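Local coordinates for protein arginyl-trna synthetase (PDB 1IQ0) that probably catalyses the ATP-dependent joining of L-arginine to its cognate tRNA, as a monomeric class I aminoacyl-tRNA synthetase, at residues Val447-Glu450 / Gln454-Phe457; Glu410-Arg415 / Met436-Ala441; Leu118-Leu123 / Val388-Arg393. All coordinates share one frame; numbering follows the deposited sequence.

Interaction 1: residues Val447-Glu450 / Gln454-Phe457; sequences VKTE and QIDF
Thr-449 and Ile-455 meet through van der Waals touches, their side chains passing each other in opposite directions. The threonine CB lies 3.9 Å from CG1 of Ile-455 and 4.2 Å from its CD1. Thr-449 turns OG1 to the side of its own backbone N and CG2 to the side of its carbonyl (chi1 -59°); OG1 and CG2 flank Ile-455 CG1, each 4.2 Å from it. Ile-455 answers with its ethyl branch, set beside its backbone N and extended at chi2. A looser touch follows at the backbone, where Thr-449 CG2 comes within 4.2 Å of Gln-454 O. The CA atoms of Thr-449 and Ile-455 are 7.1 Å apart, and the contact is carried mainly by their side chains.

The contact closes the turn between helix 430-448 and the short edge strand 455-457. Strand 380-390, helices 405-423 and 430-448, strand 455-457 and helix 459-463 follow one another as in the stem-contact fold of class I synthetases.

Polar bonds lie around the pair. Ile-455 is joined to Thr-387 and Leu-389 by backbone hydrogen bonds to the parallel neighbour strand 380-390 of the mixed sheet. Asp-456 makes a salt bridge with Arg-458 and accepts a hydrogen bond from Gly-392 N, while Lys-448 NZ reaches Asp-468 O.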
ATOM      1  N   VAL A 447      -2.092   4.374   7.000  1.00 19.44           N
ATOM      2  CA  VAL A 447      -2.273   2.986   6.607  1.00 21.07           C
ATOM      3  C   VAL A 447      -2.746   1.983   7.672  1.00 22.29           C
ATOM      4  O   VAL A 447      -3.070   0.841   7.347  1.00 23.38           O
ATOM      5  CB  VAL A 447      -0.957   2.476   5.941  1.00 28.37           C
ATOM      6  CG1 VAL A 447       0.078   2.093   7.005  1.00 25.18           C
ATOM      7  CG2 VAL A 447      -1.260   1.333   5.027  1.00 36.22           C
ATOM      8  N   LYS A 448      -2.815   2.385   8.938  1.00 26.33           N
ATOM      9  CA  LYS A 448      -3.257   1.443   9.968  1.00 27.70           C
ATOM     10  C   LYS A 448      -4.763   1.146   9.930  1.00 30.67           C
ATOM     11  O   LYS A 448      -5.212   0.098  10.403  1.00 28.85           O
ATOM     12  CB  LYS A 448      -2.891   1.958  11.357  1.00 34.51           C
ATOM     13  CG  LYS A 448      -3.813   3.031  11.885  1.00 39.94           C
ATOM     14  CD  LYS A 448      -3.561   3.290  13.367  1.00 44.18           C
ATOM     15  CE  LYS A 448      -4.505   4.351  13.910  1.00 45.03           C
ATOM     16  NZ  LYS A 448      -4.227   4.685  15.335  1.00 49.64           N
ATOM     17  N   THR A 449      -5.536   2.066   9.360  1.00 28.59           N
ATOM     18  CA  THR A 449      -6.991   1.928   9.284  1.00 30.73           C
ATOM     19  C   THR A 449      -7.468   1.368   7.944  1.00 30.61           C
ATOM     20  O   THR A 449      -7.062   1.853   6.890  1.00 30.11           O
ATOM     21  CB  THR A 449      -7.665   3.296   9.506  1.00 30.64           C
ATOM     22  OG1 THR A 449      -7.291   3.809  10.792  1.00 33.91           O
ATOM     23  CG2 THR A 449      -9.178   3.178   9.417  1.00 29.46           C
ATOM     24  N   GLU A 450      -8.327   0.354   7.993  1.00 25.89           N
ATOM     25  CA  GLU A 450      -8.880  -0.260   6.784  1.00 29.66           C
ATOM     26  C   GLU A 450      -9.282   0.850   5.829  1.00 27.21           C
ATOM     27  O   GLU A 450      -9.923   1.816   6.236  1.00 28.28           O
ATOM     28  CB  GLU A 450     -10.127  -1.080   7.115  1.00 48.75           C
ATOM     29  CG  GLU A 450      -9.960  -2.074   8.240  1.00 61.70           C
ATOM     30  CD  GLU A 450     -11.245  -2.828   8.525  1.00 66.57           C
ATOM     31  OE1 GLU A 450     -11.317  -3.504   9.571  1.00 68.48           O
ATOM     32  OE2 GLU A 450     -12.180  -2.743   7.696  1.00 66.49           O
ATOM     33  N   GLN A 454     -13.070   5.737   7.291  1.00 32.64           N
ATOM     34  CA  GLN A 454     -12.619   7.122   7.265  1.00 33.72           C
ATOM     35  C   GLN A 454     -11.541   7.345   8.341  1.00 33.90           C
ATOM     36  O   GLN A 454     -11.556   6.693   9.386  1.00 35.35           O
ATOM     37  CB  GLN A 454     -13.824   8.024   7.533  1.00 42.33           C
ATOM     38  CG  GLN A 454     -13.740   9.426   6.982  1.00 47.61           C
ATOM     39  CD  GLN A 454     -15.053  10.173   7.143  1.00 48.60           C
ATOM     40  OE1 GLN A 454     -15.480  10.472   8.261  1.00 51.00           O
ATOM     41  NE2 GLN A 454     -15.705  10.469   6.025  1.00 49.42           N
ATOM     42  N   ILE A 455     -10.607   8.256   8.081  1.00 26.75           N
ATOM     43  CA  ILE A 455      -9.547   8.560   9.043  1.00 28.75           C
ATOM     44  C   ILE A 455      -9.618  10.017   9.505  1.00 28.62           C
ATOM     45  O   ILE A 455      -9.933  10.908   8.723  1.00 30.58           O
ATOM     46  CB  ILE A 455      -8.137   8.361   8.428  1.00 35.27           C
ATOM     47  CG1 ILE A 455      -7.915   6.902   8.042  1.00 34.57           C
ATOM     48  CG2 ILE A 455      -7.071   8.794   9.419  1.00 37.13           C
ATOM     49  CD1 ILE A 455      -6.612   6.680   7.303  1.00 32.37           C
ATOM     50  N   ASP A 456      -9.329  10.253  10.778  1.00 30.22           N
ATOM     51  CA  ASP A 456      -9.300  11.614  11.314  1.00 28.86           C
ATOM     52  C   ASP A 456      -7.882  11.799  11.843  1.00 28.50           C
ATOM     53  O   ASP A 456      -7.547  11.291  12.912  1.00 29.12           O
ATOM     54  CB  ASP A 456     -10.300  11.789  12.465  1.00 30.05           C
ATOM     55  CG  ASP A 456     -10.396  13.238  12.944  1.00 31.78           C
ATOM     56  OD1 ASP A 456      -9.510  14.043  12.601  1.00 29.37           O
ATOM     57  OD2 ASP A 456     -11.360  13.576  13.671  1.00 36.50           O
ATOM     58  N   PHE A 457      -7.044  12.508  11.092  1.00 28.34           N
ATOM     59  CA  PHE A 457      -5.665  12.729  11.511  1.00 30.00           C
ATOM     60  C   PHE A 457      -5.531  13.879  12.503  1.00 30.62           C
ATOM     61  O   PHE A 457      -5.753  15.041  12.150  1.00 28.31           O
ATOM     62  CB  PHE A 457      -4.771  13.015  10.303  1.00 23.03           C
ATOM     63  CG  PHE A 457      -3.310  13.142  10.653  1.00 21.92           C
ATOM     64  CD1 PHE A 457      -2.516  12.003  10.807  1.00 21.63           C
ATOM     65  CD2 PHE A 457      -2.741  14.389  10.883  1.00 21.30           C
ATOM     66  CE1 PHE A 457      -1.173  12.106  11.189  1.00 23.40           C
ATOM     67  CE2 PHE A 457      -1.400  14.507  11.266  1.00 20.87           C
ATOM     68  CZ  PHE A 457      -0.613  13.355  11.422  1.00 18.86           C
TER

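Interaction 2: residues Glu410-Arg415 / Met436-Ala441; sequences EEATRR and MVALGA
Thr-413 and Ala-412 of helix 405-423 pack on Ala-438 of helix 430-448, the two consecutive helices that link strands 380-390 and 455-457 in a crossover connection of the catalytic domain. Small residues let the backbones come close: the CA atoms of Thr-413 and Ala-438 are only 5.0 Å apart.

From CB outward, the Thr-413 side chain divides its work. Thr-413 CA and OG1 each lie 3.6 Å from Ala-438 CB; the threonine CB, between them, is farther off. OG1 is placed beside its own backbone N (chi1 -62°), and its polar demand is met one helical turn back by a hydrogen bond with Leu-409 O. CG2, anti to the backbone N, lies farther from that methyl.

At the preceding position, Ala-412 CB meets Ala-438 CB at 4.0 Å, and the methyl of Ala-438 rests on the Ala-412/Thr-413 backbone, 3.7 Å from Ala-412 C. Ile-442 extends this buried patch against Ala-412.

Another side of helix 405-423 carries a salt-bridge network of Glu-410, Glu-411, Arg-414 and Arg-415, in which Arg-414 is poorly ordered. Glu-411 OE2, 14° out of the guanidinium plane of Arg-415, accepts Arg-415 NE on its anti side at 2.9 Å.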
ATOM      1  N   GLU A 410       5.135  20.036   7.895  1.00 33.02           N
ATOM      2  CA  GLU A 410       5.873  20.995   8.709  1.00 33.77           C
ATOM      3  C   GLU A 410       5.359  21.076  10.139  1.00 29.27           C
ATOM      4  O   GLU A 410       6.145  21.122  11.076  1.00 30.85           O
ATOM      5  CB  GLU A 410       5.840  22.390   8.076  1.00 45.94           C
ATOM      6  CG  GLU A 410       4.482  23.070   8.099  1.00 59.78           C
ATOM      7  CD  GLU A 410       4.574  24.560   7.803  1.00 65.31           C
ATOM      8  OE1 GLU A 410       3.515  25.218   7.722  1.00 65.21           O
ATOM      9  OE2 GLU A 410       5.706  25.073   7.658  1.00 67.56           O
ATOM     10  N   GLU A 411       4.042  21.098  10.304  1.00 24.60           N
ATOM     11  CA  GLU A 411       3.444  21.178  11.627  1.00 28.19           C
ATOM     12  C   GLU A 411       3.718  19.909  12.438  1.00 33.17           C
ATOM     13  O   GLU A 411       3.933  19.980  13.647  1.00 37.10           O
ATOM     14  CB  GLU A 411       1.938  21.419  11.502  1.00 25.53           C
ATOM     15  CG  GLU A 411       1.167  21.463  12.830  1.00 32.73           C
ATOM     16  CD  GLU A 411       1.710  22.498  13.812  1.00 37.19           C
ATOM     17  OE1 GLU A 411       2.411  23.433  13.374  1.00 36.99           O
ATOM     18  OE2 GLU A 411       1.423  22.381  15.025  1.00 37.29           O
ATOM     19  N   ALA A 412       3.712  18.751  11.779  1.00 31.67           N
ATOM     20  CA  ALA A 412       3.985  17.492  12.466  1.00 29.28           C
ATOM     21  C   ALA A 412       5.463  17.430  12.838  1.00 26.98           C
ATOM     22  O   ALA A 412       5.827  16.909  13.895  1.00 27.62           O
ATOM     23  CB  ALA A 412       3.623  16.312  11.577  1.00 21.10           C
ATOM     24  N   THR A 413       6.310  17.968  11.967  1.00 25.17           N
ATOM     25  CA  THR A 413       7.749  17.983  12.203  1.00 29.42           C
ATOM     26  C   THR A 413       8.055  18.961  13.338  1.00 34.01           C
ATOM     27  O   THR A 413       9.000  18.770  14.099  1.00 37.54           O
ATOM     28  CB  THR A 413       8.512  18.428  10.942  1.00 27.90           C
ATOM     29  OG1 THR A 413       8.269  17.491   9.885  1.00 28.57           O
ATOM     30  CG2 THR A 413      10.015  18.509  11.217  1.00 24.11           C
ATOM     31  N   ARG A 414       7.242  20.006  13.436  1.00 33.42           N
ATOM     32  CA  ARG A 414       7.388  21.025  14.468  1.00 35.71           C
ATOM     33  C   ARG A 414       7.175  20.371  15.825  1.00 35.79           C
ATOM     34  O   ARG A 414       8.011  20.477  16.723  1.00 34.58           O
ATOM     35  CB  ARG A 414       6.326  22.109  14.274  1.00 58.78           C
ATOM     36  CG  ARG A 414       6.455  23.316  15.184  1.00 65.11           C
ATOM     37  CD  ARG A 414       7.336  24.366  14.540  1.00 71.85           C
ATOM     38  NE  ARG A 414       6.964  24.603  13.143  1.00 80.11           N
ATOM     39  CZ  ARG A 414       5.734  24.897  12.729  1.00 83.22           C
ATOM     40  NH1 ARG A 414       4.738  24.995  13.601  1.00 81.96           N
ATOM     41  NH2 ARG A 414       5.496  25.090  11.438  1.00 82.19           N
ATOM     42  N   ARG A 415       6.037  19.697  15.963  1.00 36.48           N
ATOM     43  CA  ARG A 415       5.692  19.035  17.210  1.00 37.07           C
ATOM     44  C   ARG A 415       6.655  17.901  17.553  1.00 38.46           C
ATOM     45  O   ARG A 415       6.993  17.705  18.721  1.00 41.87           O
ATOM     46  CB  ARG A 415       4.258  18.512  17.145  1.00 38.49           C
ATOM     47  CG  ARG A 415       3.243  19.578  16.767  1.00 35.64           C
ATOM     48  CD  ARG A 415       1.837  19.150  17.139  1.00 34.26           C
ATOM     49  NE  ARG A 415       0.832  20.116  16.705  1.00 34.82           N
ATOM     50  CZ  ARG A 415      -0.367  20.244  17.267  1.00 40.12           C
ATOM     51  NH1 ARG A 415      -0.706  19.472  18.289  1.00 41.26           N
ATOM     52  NH2 ARG A 415      -1.235  21.138  16.803  1.00 42.06           N
ATOM     53  N   MET A 436      12.051  11.860  11.088  1.00 29.13           N
ATOM     54  CA  MET A 436      11.687  10.452  11.114  1.00 28.10           C
ATOM     55  C   MET A 436      10.420  10.205  11.905  1.00 27.70           C
ATOM     56  O   MET A 436       9.563   9.425  11.485  1.00 30.28           O
ATOM     57  CB  MET A 436      12.827   9.616  11.698  1.00 38.73           C
ATOM     58  CG  MET A 436      14.051   9.570  10.812  1.00 36.81           C
ATOM     59  SD  MET A 436      15.237   8.313  11.317  1.00 43.77           S
ATOM     60  CE  MET A 436      16.534   8.593  10.098  1.00 44.72           C
ATOM     61  N   VAL A 437      10.303  10.864  13.054  1.00 26.13           N
ATOM     62  CA  VAL A 437       9.128  10.702  13.899  1.00 25.49           C
ATOM     63  C   VAL A 437       7.869  11.259  13.232  1.00 26.82           C
ATOM     64  O   VAL A 437       6.811  10.627  13.269  1.00 27.39           O
ATOM     65  CB  VAL A 437       9.340  11.384  15.267  1.00 28.05           C
ATOM     66  CG1 VAL A 437       8.087  11.276  16.112  1.00 22.05           C
ATOM     67  CG2 VAL A 437      10.515  10.730  15.982  1.00 28.35           C
ATOM     68  N   ALA A 438       7.981  12.437  12.622  1.00 24.47           N
ATOM     69  CA  ALA A 438       6.843  13.054  11.947  1.00 22.03           C
ATOM     70  C   ALA A 438       6.407  12.186  10.764  1.00 19.28           C
ATOM     71  O   ALA A 438       5.215  11.956  10.561  1.00 22.57           O
ATOM     72  CB  ALA A 438       7.212  14.454  11.462  1.00 23.75           C
ATOM     73  N   LEU A 439       7.383  11.704   9.995  1.00 21.47           N
ATOM     74  CA  LEU A 439       7.114  10.854   8.837  1.00 24.54           C
ATOM     75  C   LEU A 439       6.463   9.545   9.273  1.00 25.44           C
ATOM     76  O   LEU A 439       5.541   9.045   8.619  1.00 25.64           O
ATOM     77  CB  LEU A 439       8.417  10.546   8.084  1.00 29.91           C
ATOM     78  CG  LEU A 439       8.293   9.624   6.865  1.00 27.44           C
ATOM     79  CD1 LEU A 439       7.387  10.269   5.823  1.00 27.16           C
ATOM     80  CD2 LEU A 439       9.669   9.356   6.279  1.00 24.12           C
ATOM     81  N   GLY A 440       6.958   8.994  10.382  1.00 25.14           N
ATOM     82  CA  GLY A 440       6.425   7.748  10.906  1.00 21.47           C
ATOM     83  C   GLY A 440       5.000   7.906  11.397  1.00 21.78           C
ATOM     84  O   GLY A 440       4.162   7.017  11.219  1.00 22.06           O
ATOM     85  N   ALA A 441       4.719   9.043  12.027  1.00 20.40           N
ATOM     86  CA  ALA A 441       3.383   9.312  12.534  1.00 22.20           C
ATOM     87  C   ALA A 441       2.403   9.388  11.364  1.00 24.78           C
ATOM     88  O   ALA A 441       1.327   8.793  11.396  1.00 27.73           O
ATOM     89  CB  ALA A 441       3.380  10.621  13.300  1.00 16.74           C
TER

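Interaction 3: residues Leu118-Leu123 / Val388-Arg393; sequences LHVGHL and VLLEGR
His-122 N donates to His-119 O at 2.8 Å in the turn that leads into helix 120-138 and carries Val-120, which meets Val-388 and Leu-390 across the contact. A second bond tightens this HIGH region, here spelled His-Val-Gly-His: His-119 N donates almost straight, at 170°, to His-122 ND1, although the amide sits 29° out of the imidazole plane. The two histidine rings lie face over face, with His-122 CE1 3.4 Å above the centre of the His-119 ring. In class I synthetases such histidines line the ATP site.

Val-120 splits its methyls between two targets. Chi1 of -58° puts CG2 between the backbone N and carbonyl carbon, from where it rests 3.9 Å from Val-388 O. CG1, beside the backbone N, instead approaches Leu-390 CD2 at 4.4 Å. Beyond Leu-390 the strand ends in a type I' turn, with Leu-390 and Arg-393 bonded to each other through both N and O.

Val-408 of helix 405-423 touches both Val-120 and Leu-390, Met-446 of helix 430-448 touches Val-388 and Leu-123, and strand 455-457 pairs with the outer side of strand 380-390.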
ATOM      1  N   LEU A 118      -0.281  19.444  -3.191  1.00 18.77           N
ATOM      2  CA  LEU A 118      -1.070  18.298  -2.739  1.00 20.80           C
ATOM      3  C   LEU A 118      -1.802  18.628  -1.441  1.00 22.20           C
ATOM      4  O   LEU A 118      -1.324  19.426  -0.637  1.00 22.44           O
ATOM      5  CB  LEU A 118      -0.173  17.082  -2.496  1.00 20.56           C
ATOM      6  CG  LEU A 118       0.950  16.714  -3.470  1.00 24.84           C
ATOM      7  CD1 LEU A 118       1.236  15.230  -3.289  1.00 24.79           C
ATOM      8  CD2 LEU A 118       0.579  16.995  -4.916  1.00 24.78           C
ATOM      9  N   HIS A 119      -2.965  18.014  -1.246  1.00 21.34           N
ATOM     10  CA  HIS A 119      -3.759  18.229  -0.045  1.00 27.95           C
ATOM     11  C   HIS A 119      -3.926  16.911   0.722  1.00 28.33           C
ATOM     12  O   HIS A 119      -3.598  15.844   0.205  1.00 26.44           O
ATOM     13  CB  HIS A 119      -5.121  18.839  -0.410  1.00 29.58           C
ATOM     14  CG  HIS A 119      -5.992  17.947  -1.240  1.00 40.82           C
ATOM     15  ND1 HIS A 119      -6.715  18.414  -2.318  1.00 46.33           N
ATOM     16  CD2 HIS A 119      -6.280  16.628  -1.138  1.00 44.93           C
ATOM     17  CE1 HIS A 119      -7.409  17.419  -2.845  1.00 49.14           C
ATOM     18  NE2 HIS A 119      -7.163  16.324  -2.147  1.00 45.47           N
ATOM     19  N   VAL A 120      -4.440  16.986   1.946  1.00 26.57           N
ATOM     20  CA  VAL A 120      -4.598  15.804   2.793  1.00 27.54           C
ATOM     21  C   VAL A 120      -5.247  14.598   2.131  1.00 27.49           C
ATOM     22  O   VAL A 120      -4.895  13.461   2.441  1.00 26.73           O
ATOM     23  CB  VAL A 120      -5.386  16.132   4.083  1.00 36.68           C
ATOM     24  CG1 VAL A 120      -4.667  17.220   4.861  1.00 39.16           C
ATOM     25  CG2 VAL A 120      -6.797  16.560   3.738  1.00 38.38           C
ATOM     26  N   GLY A 121      -6.193  14.836   1.227  1.00 43.18           N
ATOM     27  CA  GLY A 121      -6.846  13.731   0.550  1.00 43.30           C
ATOM     28  C   GLY A 121      -5.855  12.873  -0.217  1.00 44.34           C
ATOM     29  O   GLY A 121      -6.044  11.664  -0.368  1.00 50.29           O
ATOM     30  N   HIS A 122      -4.786  13.504  -0.686  1.00 31.79           N
ATOM     31  CA  HIS A 122      -3.748  12.828  -1.454  1.00 31.32           C
ATOM     32  C   HIS A 122      -2.780  12.046  -0.571  1.00 31.36           C
ATOM     33  O   HIS A 122      -2.040  11.193  -1.062  1.00 33.96           O
ATOM     34  CB  HIS A 122      -2.966  13.863  -2.274  1.00 26.63           C
ATOM     35  CG  HIS A 122      -3.812  14.613  -3.253  1.00 28.61           C
ATOM     36  ND1 HIS A 122      -3.665  15.966  -3.485  1.00 26.24           N
ATOM     37  CD2 HIS A 122      -4.804  14.194  -4.073  1.00 28.22           C
ATOM     38  CE1 HIS A 122      -4.529  16.345  -4.409  1.00 30.23           C
ATOM     39  NE2 HIS A 122      -5.231  15.290  -4.782  1.00 31.13           N
ATOM     40  N   LEU A 123      -2.786  12.346   0.727  1.00 26.84           N
ATOM     41  CA  LEU A 123      -1.904  11.688   1.687  1.00 28.67           C
ATOM     42  C   LEU A 123      -2.122  10.188   1.766  1.00 28.81           C
ATOM     43  O   LEU A 123      -1.185   9.410   1.613  1.00 37.41           O
ATOM     44  CB  LEU A 123      -2.103  12.274   3.083  1.00 38.31           C
ATOM     45  CG  LEU A 123      -0.932  13.010   3.724  1.00 37.58           C
ATOM     46  CD1 LEU A 123      -1.348  13.435   5.117  1.00 37.53           C
ATOM     47  CD2 LEU A 123       0.293  12.117   3.774  1.00 39.14           C
ATOM     48  N   VAL A 388     -10.036  11.515   4.480  1.00 34.76           N
ATOM     49  CA  VAL A 388      -9.160  11.773   5.604  1.00 30.09           C
ATOM     50  C   VAL A 388      -9.466  13.170   6.133  1.00 29.65           C
ATOM     51  O   VAL A 388      -9.418  14.150   5.388  1.00 27.99           O
ATOM     52  CB  VAL A 388      -7.669  11.727   5.204  1.00 21.25           C
ATOM     53  CG1 VAL A 388      -6.806  12.154   6.393  1.00 21.65           C
ATOM     54  CG2 VAL A 388      -7.291  10.325   4.765  1.00 17.70           C
ATOM     55  N   LEU A 389      -9.796  13.248   7.418  1.00 33.16           N
ATOM     56  CA  LEU A 389     -10.096  14.524   8.057  1.00 32.10           C
ATOM     57  C   LEU A 389      -8.844  15.015   8.779  1.00 31.81           C
ATOM     58  O   LEU A 389      -7.985  14.215   9.156  1.00 29.59           O
ATOM     59  CB  LEU A 389     -11.232  14.357   9.076  1.00 33.28           C
ATOM     60  CG  LEU A 389     -12.546  13.752   8.582  1.00 33.86           C
ATOM     61  CD1 LEU A 389     -13.512  13.579   9.745  1.00 32.29           C
ATOM     62  CD2 LEU A 389     -13.147  14.657   7.525  1.00 34.45           C
ATOM     63  N   LEU A 390      -8.739  16.327   8.958  1.00 30.24           N
ATOM     64  CA  LEU A 390      -7.608  16.912   9.673  1.00 32.25           C
ATOM     65  C   LEU A 390      -8.191  17.600  10.909  1.00 36.33           C
ATOM     66  O   LEU A 390      -8.888  18.612  10.799  1.00 36.51           O
ATOM     67  CB  LEU A 390      -6.869  17.933   8.803  1.00 28.60           C
ATOM     68  CG  LEU A 390      -5.673  18.610   9.496  1.00 28.05           C
ATOM     69  CD1 LEU A 390      -4.648  17.557   9.909  1.00 30.31           C
ATOM     70  CD2 LEU A 390      -5.035  19.623   8.558  1.00 24.39           C
ATOM     71  N   GLU A 391      -7.917  17.033  12.080  1.00 41.11           N
ATOM     72  CA  GLU A 391      -8.433  17.567  13.334  1.00 40.49           C
ATOM     73  C   GLU A 391      -9.961  17.602  13.293  1.00 42.46           C
ATOM     74  O   GLU A 391     -10.579  18.587  13.692  1.00 42.79           O
ATOM     75  CB  GLU A 391      -7.884  18.975  13.583  1.00 36.37           C
ATOM     76  CG  GLU A 391      -6.396  19.034  13.954  1.00 37.55           C
ATOM     77  CD  GLU A 391      -6.079  18.365  15.292  1.00 38.78           C
ATOM     78  OE1 GLU A 391      -6.960  18.345  16.178  1.00 41.61           O
ATOM     79  OE2 GLU A 391      -4.943  17.872  15.464  1.00 35.81           O
ATOM     80  N   GLY A 392     -10.557  16.515  12.802  1.00 36.80           N
ATOM     81  CA  GLY A 392     -12.006  16.410  12.708  1.00 40.18           C
ATOM     82  C   GLY A 392     -12.637  17.311  11.660  1.00 43.51           C
ATOM     83  O   GLY A 392     -13.857  17.457  11.610  1.00 42.53           O
ATOM     84  N   ARG A 393     -11.808  17.908  10.811  1.00 42.95           N
ATOM     85  CA  ARG A 393     -12.289  18.816   9.780  1.00 47.22           C
ATOM     86  C   ARG A 393     -12.155  18.243   8.370  1.00 48.01           C
ATOM     87  O   ARG A 393     -11.122  17.676   8.008  1.00 43.81           O
ATOM     88  CB  ARG A 393     -11.519  20.138   9.865  1.00 76.81           C
ATOM     89  CG  ARG A 393     -12.009  21.221   8.922  1.00 85.59           C
ATOM     90  CD  ARG A 393     -13.424  21.649   9.270  1.00 92.70           C
ATOM     91  NE  ARG A 393     -13.556  22.013  10.679  1.00 98.81           N
ATOM     92  CZ  ARG A 393     -12.847  22.966  11.278  1.00102.30           C
ATOM     93  NH1 ARG A 393     -11.949  23.661  10.594  1.00103.98           N
ATOM     94  NH2 ARG A 393     -13.039  23.225  12.564  1.00102.46           N
TER

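Interactions 1 and 3, with centres about 11 Å apart, share one sheet: Ile-455 O and Leu-389 N lie 2.7 Å apart, a probable hydrogen bond between neighbouring parallel strands. Interaction 2 shares helix 430-448 with interaction 1, their centres about 17 Å apart; Phe-457 CE1 packs 4.2 Å from Ala-441 O. Interactions 2 and 3 do not touch, their nearest atoms being about 5 Å apart, but strand 380-390 is followed, after a loop, by helix 405-423. The unmodelled residues 398-401 fall in that connection, which probably corresponds to the KMSKS loop of class I enzymes. Interaction 3 contains residues of the HIGH region; the centre of interaction 2 lies about 15 Å from its centre.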